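Local coordinates for protein putative agmatinase (Clostridium difficile, PDB 3LHL) that probably hydrolyses agmatine to putrescine and urea, as an arginase-family enzyme that binds manganese ions, at residues N9-G14 against D87-F92; E76-T81 against F105-E110; K195-T200 against S237-V242. One frame throughout, in Å; residues are numbered along the deposited sequence.

Contact 1. Residues N9-G14 against D87-F92; sequences NLIVFG and DSKVPF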
loop_
_atom_site.group_PDB
_atom_site.type_symbol
_atom_site.label_atom_id
_atom_site.label_comp_id
_atom_site.label_asym_id
_atom_site.label_seq_id
_atom_site.Cartn_x
_atom_site.Cartn_y
_atom_site.Cartn_z
ATOM N N ASN A 9 -13.430 -11.177 -7.245
ATOM C CA ASN A 9 -13.752 -10.328 -6.104
ATOM C C ASN A 9 -12.614 -9.338 -5.847
ATOM O O ASN A 9 -12.804 -8.318 -5.186
ATOM C CB ASN A 9 -13.989 -11.174 -4.849
ATOM C CG ASN A 9 -15.180 -12.105 -4.987
ATOM O OD1 ASN A 9 -16.283 -11.675 -5.326
ATOM N ND2 ASN A 9 -14.962 -13.389 -4.719
ATOM N N LEU A 10 -11.433 -9.648 -6.373
ATOM C CA LEU A 10 -10.263 -8.790 -6.208
ATOM C C LEU A 10 -9.831 -8.264 -7.576
ATOM O O LEU A 10 -9.543 -9.043 -8.493
ATOM C CB LEU A 10 -9.121 -9.579 -5.565
ATOM C CG LEU A 10 -7.824 -8.843 -5.205
ATOM C CD1 LEU A 10 -8.110 -7.721 -4.207
ATOM C CD2 LEU A 10 -6.825 -9.843 -4.619
ATOM N N ILE A 11 -9.797 -6.942 -7.708
ATOM C CA ILE A 11 -9.419 -6.290 -8.957
ATOM C C ILE A 11 -8.087 -5.567 -8.775
ATOM O O ILE A 11 -7.999 -4.562 -8.060
ATOM C CB ILE A 11 -10.493 -5.269 -9.394
ATOM C CG1 ILE A 11 -11.876 -5.934 -9.383
ATOM C CG2 ILE A 11 -10.162 -4.718 -10.780
ATOM C CD1 ILE A 11 -12.004 -7.142 -10.297
ATOM N N VAL A 12 -7.060 -6.094 -9.431
ATOM C CA VAL A 12 -5.709 -5.554 -9.367
ATOM C C VAL A 12 -5.448 -4.644 -10.558
ATOM O O VAL A 12 -5.686 -5.029 -11.703
ATOM C CB VAL A 12 -4.660 -6.687 -9.413
ATOM C CG1 VAL A 12 -3.268 -6.112 -9.274
ATOM C CG2 VAL A 12 -4.948 -7.712 -8.329
ATOM N N PHE A 13 -4.956 -3.440 -10.293
ATOM C CA PHE A 13 -4.658 -2.514 -11.376
ATOM C C PHE A 13 -3.444 -1.676 -11.019
ATOM O O PHE A 13 -3.144 -1.457 -9.841
ATOM C CB PHE A 13 -5.884 -1.632 -11.698
ATOM C CG PHE A 13 -6.266 -0.672 -10.605
ATOM C CD1 PHE A 13 -5.850 0.656 -10.652
ATOM C CD2 PHE A 13 -7.053 -1.093 -9.536
ATOM C CE1 PHE A 13 -6.213 1.559 -9.650
ATOM C CE2 PHE A 13 -7.422 -0.202 -8.527
ATOM C CZ PHE A 13 -7.001 1.128 -8.585
ATOM N N GLY A 14 -2.728 -1.236 -12.045
ATOM C CA GLY A 14 -1.541 -0.439 -11.819
ATOM C C GLY A 14 -1.780 1.031 -12.066
ATOM O O GLY A 14 -2.662 1.407 -12.839
ATOM N N ASP A 87 -19.083 -1.896 -7.406
ATOM C CA ASP A 87 -19.452 -3.230 -7.854
ATOM C C ASP A 87 -19.215 -4.293 -6.786
ATOM O O ASP A 87 -19.185 -5.483 -7.088
ATOM C CB ASP A 87 -18.677 -3.581 -9.126
ATOM C CG ASP A 87 -18.987 -2.637 -10.273
ATOM O OD1 ASP A 87 -20.059 -1.992 -10.238
ATOM O OD2 ASP A 87 -18.168 -2.548 -11.217
ATOM N N SER A 88 -19.049 -3.857 -5.539
ATOM C CA SER A 88 -18.818 -4.773 -4.424
ATOM C C SER A 88 -17.590 -5.655 -4.621
ATOM O O SER A 88 -17.648 -6.870 -4.446
ATOM C CB SER A 88 -20.042 -5.667 -4.198
ATOM O OG SER A 88 -21.162 -4.908 -3.785
ATOM N N LYS A 89 -16.477 -5.041 -4.989
ATOM C CA LYS A 89 -15.246 -5.783 -5.190
ATOM C C LYS A 89 -14.127 -5.040 -4.480
ATOM O O LYS A 89 -14.268 -3.863 -4.141
ATOM C CB LYS A 89 -14.936 -5.908 -6.684
ATOM C CG LYS A 89 -16.002 -6.643 -7.472
ATOM C CD LYS A 89 -15.711 -6.600 -8.963
ATOM C CE LYS A 89 -16.797 -7.318 -9.744
ATOM N NZ LYS A 89 -16.965 -8.725 -9.277
ATOM N N VAL A 90 -13.016 -5.731 -4.262
ATOM C CA VAL A 90 -11.881 -5.144 -3.581
ATOM C C VAL A 90 -10.862 -4.585 -4.560
ATOM O O VAL A 90 -10.379 -5.292 -5.442
ATOM C CB VAL A 90 -11.182 -6.190 -2.679
ATOM C CG1 VAL A 90 -9.955 -5.576 -2.008
ATOM C CG2 VAL A 90 -12.157 -6.699 -1.636
ATOM N N PRO A 91 -10.548 -3.288 -4.435
ATOM C CA PRO A 91 -9.567 -2.685 -5.332
ATOM C C PRO A 91 -8.169 -2.925 -4.768
ATOM O O PRO A 91 -7.922 -2.689 -3.586
ATOM C CB PRO A 91 -9.948 -1.204 -5.321
ATOM C CG PRO A 91 -10.441 -1.004 -3.916
ATOM C CD PRO A 91 -11.276 -2.255 -3.673
ATOM N N PHE A 92 -7.272 -3.428 -5.608
ATOM C CA PHE A 92 -5.898 -3.670 -5.205
ATOM C C PHE A 92 -5.037 -2.886 -6.189
ATOM O O PHE A 92 -4.832 -3.300 -7.327
ATOM C CB PHE A 92 -5.577 -5.163 -5.267
ATOM C CG PHE A 92 -4.288 -5.538 -4.592
ATOM C CD1 PHE A 92 -4.009 -6.867 -4.301
ATOM C CD2 PHE A 92 -3.347 -4.570 -4.257
ATOM C CE1 PHE A 92 -2.812 -7.231 -3.687
ATOM C CE2 PHE A 92 -2.141 -4.925 -3.640
ATOM C CZ PHE A 92 -1.877 -6.258 -3.357
HETATM O O HOH W 1 -17.496 -9.791 -6.698
#
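Leu10 reaches from its own strand across to the neighbouring one: its CD1 methyl sits in the hollow between Val90 and Phe92, 3.6 Å from Val90 CG1 and 3.8 Å from Phe92 CB. CG stands anti to the backbone N (chi1 -176°), which swings the branched end toward the second strand, while the other methyl, CD2, meets the Phe92 ring at its edge. Val12 lies next to Phe92, the two side chains side by side and pointing the same way, Val12 CG2 4.0 Å from Phe92 CB. Leu10 and Val12 both pack against Phe92, and helix 258-278 covers this face through Leu267 and Cys271. The other face of the sheet carries Ile11, Phe13 and Pro91. Here Pro91 CB is a small bump at the edge of the Phe13 ring, near its plane, and Ile84 and Thr81 of helix 70-86 pack on the ring. Toward the start of the strands the methylenes of Lys89 run over Ile11, with Lys89 CD 3.9 Å from Ile11 CG1. The ammonium continues past it to Ser8 O and to a water, 2.8 Å from Lys89 NZ, that in turn donates to Asn9 OD1; Tyr5 adds a cation-pi contact. Between the two layers of side chains the parallel strands are joined by four backbone bonds: Val90 N to Asn9 O, Ile11 N to Val90 O (2.9 Å), Phe92 N to Ile11 O and Phe13 N to Phe92 O. Val12 CA adds a C-H...O contact to Phe92 O at 3.2 Å. The chemistry is therefore split: apolar matching and backbone bonds join the strands, and the charged lysine end and its water lie at the start of the strands, where Lys89 ties to Ser8 directly and to Asn9 through the water.

Contact 2. Residues E76-T81 against F105-E110; sequences EIYQET and FKAVHE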
loop_
_atom_site.group_PDB
_atom_site.type_symbol
_atom_site.label_atom_id
_atom_site.label_comp_id
_atom_site.label_asym_id
_atom_site.label_seq_id
_atom_site.Cartn_x
_atom_site.Cartn_y
_atom_site.Cartn_z
ATOM N N GLU A 76 -8.863 10.590 -11.705
ATOM C CA GLU A 76 -8.934 9.389 -12.523
ATOM C C GLU A 76 -8.763 8.135 -11.664
ATOM O O GLU A 76 -9.456 7.137 -11.872
ATOM C CB GLU A 76 -7.864 9.447 -13.622
ATOM C CG GLU A 76 -8.027 10.667 -14.520
ATOM C CD GLU A 76 -6.842 10.921 -15.431
ATOM O OE1 GLU A 76 -5.687 10.773 -14.974
ATOM O OE2 GLU A 76 -7.067 11.291 -16.602
ATOM N N ILE A 77 -7.849 8.186 -10.697
ATOM C CA ILE A 77 -7.635 7.041 -9.820
ATOM C C ILE A 77 -8.915 6.838 -9.019
ATOM O O ILE A 77 -9.394 5.717 -8.859
ATOM C CB ILE A 77 -6.471 7.278 -8.835
ATOM C CG1 ILE A 77 -5.147 7.372 -9.599
ATOM C CG2 ILE A 77 -6.422 6.150 -7.814
ATOM C CD1 ILE A 77 -3.980 7.862 -8.749
ATOM N N TYR A 78 -9.465 7.943 -8.529
ATOM C CA TYR A 78 -10.697 7.908 -7.753
ATOM C C TYR A 78 -11.791 7.198 -8.538
ATOM O O TYR A 78 -12.471 6.316 -8.017
ATOM C CB TYR A 78 -11.168 9.326 -7.431
ATOM C CG TYR A 78 -12.417 9.347 -6.587
ATOM C CD1 TYR A 78 -12.353 9.127 -5.213
ATOM C CD2 TYR A 78 -13.670 9.558 -7.164
ATOM C CE1 TYR A 78 -13.506 9.119 -4.433
ATOM C CE2 TYR A 78 -14.828 9.547 -6.394
ATOM C CZ TYR A 78 -14.737 9.326 -5.031
ATOM O OH TYR A 78 -15.875 9.305 -4.259
ATOM N N GLN A 79 -11.959 7.598 -9.792
ATOM C CA GLN A 79 -12.975 7.008 -10.653
ATOM C C GLN A 79 -12.851 5.496 -10.778
ATOM O O GLN A 79 -13.826 4.776 -10.573
ATOM C CB GLN A 79 -12.918 7.630 -12.048
ATOM C CG GLN A 79 -13.416 9.055 -12.111
ATOM C CD GLN A 79 -14.835 9.187 -11.600
ATOM O OE1 GLN A 79 -15.066 9.641 -10.479
ATOM N NE2 GLN A 79 -15.798 8.773 -12.418
ATOM N N GLU A 80 -11.655 5.019 -11.116
ATOM C CA GLU A 80 -11.426 3.586 -11.282
ATOM C C GLU A 80 -11.742 2.834 -9.994
ATOM O O GLU A 80 -12.438 1.821 -10.015
ATOM C CB GLU A 80 -9.973 3.319 -11.698
ATOM C CG GLU A 80 -9.653 1.852 -11.984
ATOM C CD GLU A 80 -10.541 1.250 -13.070
ATOM O OE1 GLU A 80 -10.585 1.813 -14.185
ATOM O OE2 GLU A 80 -11.196 0.212 -12.811
ATOM N N THR A 81 -11.237 3.342 -8.875
ATOM C CA THR A 81 -11.458 2.711 -7.578
ATOM C C THR A 81 -12.945 2.671 -7.249
ATOM O O THR A 81 -13.465 1.630 -6.858
ATOM C CB THR A 81 -10.719 3.473 -6.446
ATOM O OG1 THR A 81 -9.355 3.683 -6.818
ATOM C CG2 THR A 81 -10.749 2.677 -5.149
ATOM N N PHE A 105 -8.271 5.616 -1.365
ATOM C CA PHE A 105 -8.837 5.519 -0.034
ATOM C C PHE A 105 -10.183 6.223 -0.005
ATOM O O PHE A 105 -11.149 5.701 0.548
ATOM C CB PHE A 105 -7.923 6.167 1.005
ATOM C CG PHE A 105 -8.553 6.258 2.361
ATOM C CD1 PHE A 105 -8.752 5.109 3.124
ATOM C CD2 PHE A 105 -9.038 7.475 2.834
ATOM C CE1 PHE A 105 -9.435 5.172 4.338
ATOM C CE2 PHE A 105 -9.719 7.553 4.040
ATOM C CZ PHE A 105 -9.921 6.399 4.797
ATOM N N LYS A 106 -10.244 7.409 -0.601
ATOM C CA LYS A 106 -11.494 8.156 -0.615
ATOM C C LYS A 106 -12.628 7.345 -1.228
ATOM O O LYS A 106 -13.721 7.279 -0.668
ATOM C CB LYS A 106 -11.326 9.480 -1.366
ATOM C CG LYS A 106 -10.599 10.546 -0.550
ATOM C CD LYS A 106 -10.429 11.842 -1.325
ATOM C CE LYS A 106 -9.704 12.883 -0.489
ATOM N NZ LYS A 106 -9.540 14.174 -1.211
ATOM N N ALA A 107 -12.362 6.724 -2.372
ATOM C CA ALA A 107 -13.372 5.924 -3.049
ATOM C C ALA A 107 -13.860 4.801 -2.130
ATOM O O ALA A 107 -15.040 4.458 -2.133
ATOM C CB ALA A 107 -12.804 5.343 -4.348
ATOM N N VAL A 108 -12.950 4.235 -1.344
ATOM C CA VAL A 108 -13.309 3.161 -0.428
ATOM C C VAL A 108 -14.066 3.730 0.772
ATOM O O VAL A 108 -15.090 3.182 1.192
ATOM C CB VAL A 108 -12.054 2.408 0.081
ATOM C CG1 VAL A 108 -12.465 1.313 1.055
ATOM C CG2 VAL A 108 -11.285 1.808 -1.095
ATOM N N HIS A 109 -13.565 4.838 1.310
ATOM C CA HIS A 109 -14.184 5.479 2.463
ATOM C C HIS A 109 -15.611 5.939 2.165
ATOM O O HIS A 109 -16.448 5.991 3.063
ATOM C CB HIS A 109 -13.326 6.662 2.929
ATOM C CG HIS A 109 -13.888 7.386 4.114
ATOM N ND1 HIS A 109 -14.519 8.607 4.011
ATOM C CD2 HIS A 109 -13.954 7.038 5.421
ATOM C CE1 HIS A 109 -14.953 8.978 5.202
ATOM N NE2 HIS A 109 -14.624 8.043 6.076
ATOM N N GLU A 110 -15.884 6.263 0.908
ATOM C CA GLU A 110 -17.220 6.702 0.496
ATOM C C GLU A 110 -18.274 5.675 0.895
ATOM O O GLU A 110 -19.374 6.033 1.304
ATOM C CB GLU A 110 -17.278 6.907 -1.028
ATOM C CG GLU A 110 -16.354 7.990 -1.557
ATOM C CD GLU A 110 -16.691 9.364 -1.007
ATOM O OE1 GLU A 110 -16.804 9.500 0.232
ATOM O OE2 GLU A 110 -16.840 10.312 -1.809
#
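Thr81 and Ala107 meet in the helix interface, Thr81 CG2 lying 3.5 Å from Ala107 CB, and Thr81 CB is equally near. Both contacts are tighter than usual for carbon; consistent with the small alanine, the axes of the two short segments come within 8.4 Å. The same threonine methyl lies 4.2 Å from Val108 CG2. One turn earlier Tyr78 turns the CE1 corner of its ring to the second helix, with Lys106 C at the ring edge, near its plane: CE1 comes 3.4 Å from Ala107 N and 3.8 Å from Ala107 CB, and Lys106 CB touches the same ring atom before the rest of the lysine chain leads away. At the end of the ring Tyr78 OH donates to Glu110 OE2 at 2.8 Å, using the anti lone pair of that oxygen, although the placement of the Glu110 chain is less certain. These helices, 70-86 and 101-111, flank strand 90-95 along the chain and pack side by side on one face of the parallel sheet of this alpha/beta arginase fold, the segments 76-81 and 105-110 running 40° apart. Behind the first shell, the methyl of Thr81 faces Ala107 because its hydroxyl is turned back to its own helix: Thr81 OG1 bonds to Ile77 O at 2.9 Å from above the carbonyl plane. Ile77 O also accepts from Thr81 N, so two donors grip it. Pro103 and Ala104, in the turn of helix 101-111 preceding this segment, extend the contact, with Tyr78 and Ile77 on Pro103 and Thr81 on Ala104. Further out, Val108 rests on Ile115 of strand 115-120, and Lys106 and His109 touch Ile147 of helix 140-148.

Contact 3. Residues K195-T200 against S237-V242; sequences KNIYLT and SNINIV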
loop_
_atom_site.group_PDB
_atom_site.type_symbol
_atom_site.label_atom_id
_atom_site.label_comp_id
_atom_site.label_asym_id
_atom_site.label_seq_id
_atom_site.Cartn_x
_atom_site.Cartn_y
_atom_site.Cartn_z
ATOM N N LYS A 195 -13.306 -5.569 11.953
ATOM C CA LYS A 195 -13.380 -4.228 11.396
ATOM C C LYS A 195 -12.980 -4.160 9.926
ATOM O O LYS A 195 -12.342 -5.072 9.400
ATOM C CB LYS A 195 -12.518 -3.269 12.218
ATOM C CG LYS A 195 -13.040 -3.053 13.636
ATOM C CD LYS A 195 -14.482 -2.561 13.611
ATOM C CE LYS A 195 -15.079 -2.469 15.007
ATOM N NZ LYS A 195 -14.338 -1.516 15.874
ATOM N N ASN A 196 -13.378 -3.073 9.270
ATOM C CA ASN A 196 -13.073 -2.857 7.863
ATOM C C ASN A 196 -11.763 -2.089 7.763
ATOM O O ASN A 196 -11.583 -1.043 8.392
ATOM C CB ASN A 196 -14.207 -2.080 7.198
ATOM C CG ASN A 196 -15.512 -2.845 7.209
ATOM O OD1 ASN A 196 -16.570 -2.293 7.520
ATOM N ND2 ASN A 196 -15.448 -4.126 6.865
ATOM N N ILE A 197 -10.855 -2.610 6.951
ATOM C CA ILE A 197 -9.538 -2.019 6.816
ATOM C C ILE A 197 -9.098 -1.643 5.403
ATOM O O ILE A 197 -9.432 -2.316 4.423
ATOM C CB ILE A 197 -8.465 -2.999 7.416
ATOM C CG1 ILE A 197 -8.437 -2.890 8.943
ATOM C CG2 ILE A 197 -7.084 -2.720 6.835
ATOM C CD1 ILE A 197 -9.671 -3.432 9.645
ATOM N N TYR A 198 -8.359 -0.542 5.310
ATOM C CA TYR A 198 -7.771 -0.143 4.042
ATOM C C TYR A 198 -6.288 -0.346 4.329
ATOM O O TYR A 198 -5.726 0.307 5.210
ATOM C CB TYR A 198 -8.001 1.323 3.695
ATOM C CG TYR A 198 -7.423 1.641 2.330
ATOM C CD1 TYR A 198 -8.208 1.563 1.182
ATOM C CD2 TYR A 198 -6.062 1.915 2.176
ATOM C CE1 TYR A 198 -7.653 1.742 -0.088
ATOM C CE2 TYR A 198 -5.496 2.093 0.915
ATOM C CZ TYR A 198 -6.296 2.005 -0.215
ATOM O OH TYR A 198 -5.733 2.156 -1.466
ATOM N N LEU A 199 -5.664 -1.265 3.607
ATOM C CA LEU A 199 -4.252 -1.560 3.815
ATOM C C LEU A 199 -3.360 -0.890 2.785
ATOM O O LEU A 199 -3.440 -1.190 1.596
ATOM C CB LEU A 199 -4.037 -3.073 3.773
ATOM C CG LEU A 199 -2.604 -3.604 3.806
ATOM C CD1 LEU A 199 -1.938 -3.255 5.127
ATOM C CD2 LEU A 199 -2.637 -5.116 3.599
ATOM N N THR A 200 -2.516 0.026 3.242
ATOM C CA THR A 200 -1.595 0.720 2.354
ATOM C C THR A 200 -0.164 0.386 2.760
ATOM O O THR A 200 0.280 0.696 3.869
ATOM C CB THR A 200 -1.799 2.262 2.389
ATOM O OG1 THR A 200 -0.825 2.887 1.539
ATOM C CG2 THR A 200 -1.665 2.803 3.813
ATOM N N SER A 237 -6.219 -13.726 11.092
ATOM C CA SER A 237 -7.037 -12.757 11.811
ATOM C C SER A 237 -8.457 -12.675 11.270
ATOM O O SER A 237 -8.835 -13.407 10.359
ATOM C CB SER A 237 -6.413 -11.368 11.727
ATOM O OG SER A 237 -6.708 -10.762 10.478
ATOM N N ASN A 238 -9.238 -11.767 11.842
ATOM C CA ASN A 238 -10.604 -11.569 11.400
ATOM C C ASN A 238 -10.828 -10.130 10.956
ATOM O O ASN A 238 -11.847 -9.521 11.291
ATOM C CB ASN A 238 -11.595 -11.929 12.510
ATOM C CG ASN A 238 -13.039 -11.887 12.034
ATOM O OD1 ASN A 238 -13.368 -12.423 10.978
ATOM N ND2 ASN A 238 -13.907 -11.253 12.814
ATOM N N ILE A 239 -9.870 -9.571 10.221
ATOM C CA ILE A 239 -10.033 -8.208 9.732
ATOM C C ILE A 239 -10.536 -8.292 8.298
ATOM O O ILE A 239 -10.239 -9.249 7.582
ATOM C CB ILE A 239 -8.714 -7.390 9.760
ATOM C CG1 ILE A 239 -7.678 -8.006 8.825
ATOM C CG2 ILE A 239 -8.183 -7.307 11.174
ATOM C CD1 ILE A 239 -6.456 -7.130 8.629
ATOM N N ASN A 240 -11.302 -7.293 7.884
ATOM C CA ASN A 240 -11.852 -7.275 6.539
ATOM C C ASN A 240 -11.186 -6.204 5.679
ATOM O O ASN A 240 -11.429 -5.009 5.845
ATOM C CB ASN A 240 -13.370 -7.054 6.613
ATOM C CG ASN A 240 -14.042 -7.126 5.254
ATOM O OD1 ASN A 240 -13.643 -7.914 4.394
ATOM N ND2 ASN A 240 -15.079 -6.319 5.058
ATOM N N ILE A 241 -10.323 -6.639 4.768
ATOM C CA ILE A 241 -9.639 -5.707 3.886
ATOM C C ILE A 241 -10.557 -5.392 2.712
ATOM O O ILE A 241 -10.852 -6.258 1.896
ATOM C CB ILE A 241 -8.300 -6.295 3.380
ATOM C CG1 ILE A 241 -7.376 -6.549 4.576
ATOM C CG2 ILE A 241 -7.633 -5.325 2.410
ATOM C CD1 ILE A 241 -6.048 -7.194 4.227
ATOM N N VAL A 242 -11.019 -4.148 2.645
ATOM C CA VAL A 242 -11.924 -3.726 1.581
ATOM C C VAL A 242 -11.219 -2.892 0.521
ATOM O O VAL A 242 -11.838 -2.440 -0.446
ATOM C CB VAL A 242 -13.104 -2.920 2.161
ATOM C CG1 VAL A 242 -13.972 -3.830 3.014
ATOM C CG2 VAL A 242 -12.580 -1.750 2.995
#
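Asn196 and Asn240 stand side by side on one face of the sheet, pointing the same way, with their amide planes turned 66° from each other. Val242 and Tyr112 flank Asn196. The opposite face is apolar. Ile197 crosses Ile239 at about a right angle, bringing Ile197 CD1 to 4.1 Å from Ile239 CB. Its other branch, CG2, turns toward Ile241 CG1 at 4.5 Å. Further along, Leu199 meets Ile241 obliquely, Leu199 CD2 to Ile241 CD1 at 4.0 Å; Ile241 extends its chain (chi2 177°) so that the two methyl ends meet. Leu192 closes over Ile197 and Ile239. Three backbone bonds fix the alignment: Asn240 N to Lys195 O (2.9 Å), Ile197 N to Asn240 O (2.7 Å) and Val242 N to Ile197 O (3.0 Å). Past Val242 the pairing continues outside the segments, as the backbone of Leu199 bonds to Gly243 and Asp245. The axes of the short strand segments 196-200 and 240-242 run 57° apart. Tyr198 and Thr200, facing the other way from Leu199, bond through their hydroxyls to Asp245, and Thr200 OG1 also to the manganese ligand His98, which links these strands to the metal site. Parallel neighbours joined by a crossover that includes helix 229-235, with strand 196-202 running on to the manganese ligands Asp202 and Asp204, are characteristic of the arginase fold, where metal ligands gather at the C-terminal ends of the central strands.

All three contacts belong to one alpha/beta domain. Contacts 1 and 3 lie in the same eight-stranded parallel sheet, centres 14 Å apart, and meet where neighbouring strands 90-95 and 240-247 touch, Pro91 and Val90 against Ile241 and Val242. Contact 2 is the helix pair laid over that sheet: its centre lies 11 Å from that of contact 1, which it touches through Thr81 on Pro91 and Phe13, and 16 Å from that of contact 3, through Val108 on Val242 and Tyr198. Along the chain the segments of contacts 1 and 2 alternate, whereas contact 3 follows both. Early and late strands are thereby joined in the sheet whose central strands lead to the manganese site.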